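Local coordinates for protein UDP-glucose:anthocyanidin 3-O-glucosyltransferase (Clitoria ternatea, PDB 4REL) that is a plant protein of the glycosyltransferase family with the GT-B fold, built on two parallel beta sheets, at residues 372-376 with 377-381. Residues are numbered along the deposited sequence; the frame is centred on the assembly and turned at random.
Sequences ARVIQ and DIWEV
Val374 and Trp379 meet near the C-terminal end of helix 368-378, in the beta-alpha-beta unit that leads from strand 359-361 to strand 382-384 of the GT-B fold. Trp379 can be followed outward from its backbone. Its CB passes Val374 O. Its CG, beside its own backbone N (chi1 -60°), starts the indole next to Val374 CG1. That methyl then sits over one face of the six-membered ring, 3.6 Å from the centroid, as a CH-pi contact. The nearest ring atom to Val374 CG1 is Trp379 CE2, at 3.4 Å. Further out, Trp379 CZ3 comes to 3.7 Å from Ile375 CG1, approached obliquely. The indole NE1 is bonded to Leu217 O, which probably helps to set the rotation of the ring, while Val349 and Val353 of helix 346-354 also touch the indole.

The backbone changes pattern here. Val374 O accepts two bonds, from Ile378 N and from Trp379 N (2.9 Å). The second spans five residues, a pi-type turn. Glu380, with a positive phi of 52°, departs from helical backbone angles. Val381 N bonds back to Ile375 O, six residues earlier, across the change of direction.

On another side of the helix, Asp377 is held by two neighbours. Arg373 curls round through bends at chi2 and chi3, and its NH1 forms a salt bridge with Asp377 OD2 at 3.1 Å. The same guanidinium also pairs with Asp177 through NE. Gln376 runs alongside Asp377, its OE1 bonded to Ile384 N of strand 382-384. Gripped at both oxygens, the carboxylate is probably stabilised in its charged form. Gln376 NE2 bonds to Asp377 OD1 at 3.0 Å; OD1 lies in the amide plane, but NE2 stands 35° out of the carboxylate plane.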
loop_
_atom_site.group_PDB
_atom_site.type_symbol
_atom_site.label_atom_id
_atom_site.label_comp_id
_atom_site.label_asym_id
_atom_site.label_seq_id
_atom_site.Cartn_x
_atom_site.Cartn_y
_atom_site.Cartn_z
ATOM N N ALA A 372 -5.910 7.325 -6.883
ATOM C CA ALA A 372 -7.188 8.007 -7.006
ATOM C C ALA A 372 -7.559 8.155 -8.482
ATOM O O ALA A 372 -8.711 7.936 -8.865
ATOM C CB ALA A 372 -7.146 9.376 -6.312
ATOM N N ARG A 373 -6.589 8.533 -9.306
ATOM C CA ARG A 373 -6.834 8.684 -10.743
ATOM C C ARG A 373 -7.195 7.350 -11.402
ATOM O O ARG A 373 -8.088 7.294 -12.251
ATOM C CB ARG A 373 -5.619 9.303 -11.450
ATOM C CG ARG A 373 -5.810 9.500 -12.974
ATOM C CD ARG A 373 -6.888 10.550 -13.273
ATOM N NE ARG A 373 -6.566 11.797 -12.594
ATOM C CZ ARG A 373 -7.438 12.762 -12.326
ATOM N NH1 ARG A 373 -8.709 12.646 -12.698
ATOM N NH2 ARG A 373 -7.037 13.847 -11.683
ATOM N N VAL A 374 -6.482 6.282 -11.042
ATOM C CA VAL A 374 -6.779 4.963 -11.600
ATOM C C VAL A 374 -8.202 4.563 -11.213
ATOM O O VAL A 374 -8.996 4.101 -12.043
ATOM C CB VAL A 374 -5.756 3.896 -11.137
ATOM C CG1 VAL A 374 -6.202 2.498 -11.553
ATOM C CG2 VAL A 374 -4.373 4.199 -11.706
ATOM N N ILE A 375 -8.537 4.793 -9.951
ATOM C CA ILE A 375 -9.865 4.452 -9.452
ATOM C C ILE A 375 -10.967 5.185 -10.230
ATOM O O ILE A 375 -11.950 4.585 -10.664
ATOM C CB ILE A 375 -9.970 4.758 -7.940
ATOM C CG1 ILE A 375 -9.257 3.661 -7.144
ATOM C CG2 ILE A 375 -11.426 4.845 -7.512
ATOM C CD1 ILE A 375 -8.900 4.059 -5.710
ATOM N N GLN A 376 -10.805 6.488 -10.416
ATOM C CA GLN A 376 -11.849 7.262 -11.076
ATOM C C GLN A 376 -11.887 7.087 -12.596
ATOM O O GLN A 376 -12.965 6.950 -13.176
ATOM C CB GLN A 376 -11.704 8.752 -10.772
ATOM C CG GLN A 376 -12.856 9.591 -11.343
ATOM C CD GLN A 376 -12.680 11.075 -11.106
ATOM O OE1 GLN A 376 -13.087 11.611 -10.067
ATOM N NE2 GLN A 376 -12.068 11.760 -12.080
ATOM N N ASP A 377 -10.725 7.125 -13.245
ATOM C CA ASP A 377 -10.696 7.276 -14.713
ATOM C C ASP A 377 -10.321 6.025 -15.502
ATOM O O ASP A 377 -10.550 5.950 -16.713
ATOM C CB ASP A 377 -9.785 8.443 -15.111
ATOM C CG ASP A 377 -10.387 9.793 -14.770
ATOM O OD1 ASP A 377 -11.533 9.830 -14.284
ATOM O OD2 ASP A 377 -9.714 10.819 -14.993
ATOM N N ILE A 378 -9.759 5.040 -14.818
ATOM C CA ILE A 378 -9.376 3.803 -15.481
ATOM C C ILE A 378 -10.329 2.663 -15.102
ATOM O O ILE A 378 -11.101 2.193 -15.944
ATOM C CB ILE A 378 -7.904 3.452 -15.201
ATOM C CG1 ILE A 378 -7.005 4.560 -15.755
ATOM C CG2 ILE A 378 -7.542 2.111 -15.823
ATOM C CD1 ILE A 378 -5.511 4.297 -15.546
ATOM N N TRP A 379 -10.299 2.240 -13.841
ATOM C CA TRP A 379 -11.257 1.243 -13.352
ATOM C C TRP A 379 -12.686 1.770 -13.331
ATOM O O TRP A 379 -13.640 0.993 -13.469
ATOM C CB TRP A 379 -10.898 0.807 -11.937
ATOM C CG TRP A 379 -9.545 0.192 -11.793
ATOM C CD1 TRP A 379 -8.803 -0.420 -12.765
ATOM C CD2 TRP A 379 -8.762 0.139 -10.598
ATOM N NE1 TRP A 379 -7.612 -0.865 -12.236
ATOM C CE2 TRP A 379 -7.560 -0.526 -10.910
ATOM C CE3 TRP A 379 -8.967 0.580 -9.287
ATOM C CZ2 TRP A 379 -6.565 -0.753 -9.960
ATOM C CZ3 TRP A 379 -7.983 0.361 -8.350
ATOM C CH2 TRP A 379 -6.792 -0.298 -8.689
ATOM N N GLU A 380 -12.824 3.085 -13.150
ATOM C CA GLU A 380 -14.122 3.735 -12.946
ATOM C C GLU A 380 -14.951 3.082 -11.830
ATOM O O GLU A 380 -16.134 2.778 -12.019
ATOM C CB GLU A 380 -14.912 3.813 -14.259
ATOM C CG GLU A 380 -14.149 4.561 -15.354
ATOM C CD GLU A 380 -14.952 4.773 -16.620
ATOM O OE1 GLU A 380 -14.592 4.173 -17.649
ATOM O OE2 GLU A 380 -15.930 5.542 -16.587
ATOM N N VAL A 381 -14.330 2.907 -10.662
ATOM C CA VAL A 381 -14.997 2.281 -9.517
ATOM C C VAL A 381 -15.098 3.274 -8.373
ATOM O O VAL A 381 -15.261 2.899 -7.215
ATOM C CB VAL A 381 -14.287 0.994 -9.032
ATOM C CG1 VAL A 381 -14.420 -0.122 -10.064
ATOM C CG2 VAL A 381 -12.808 1.242 -8.684
#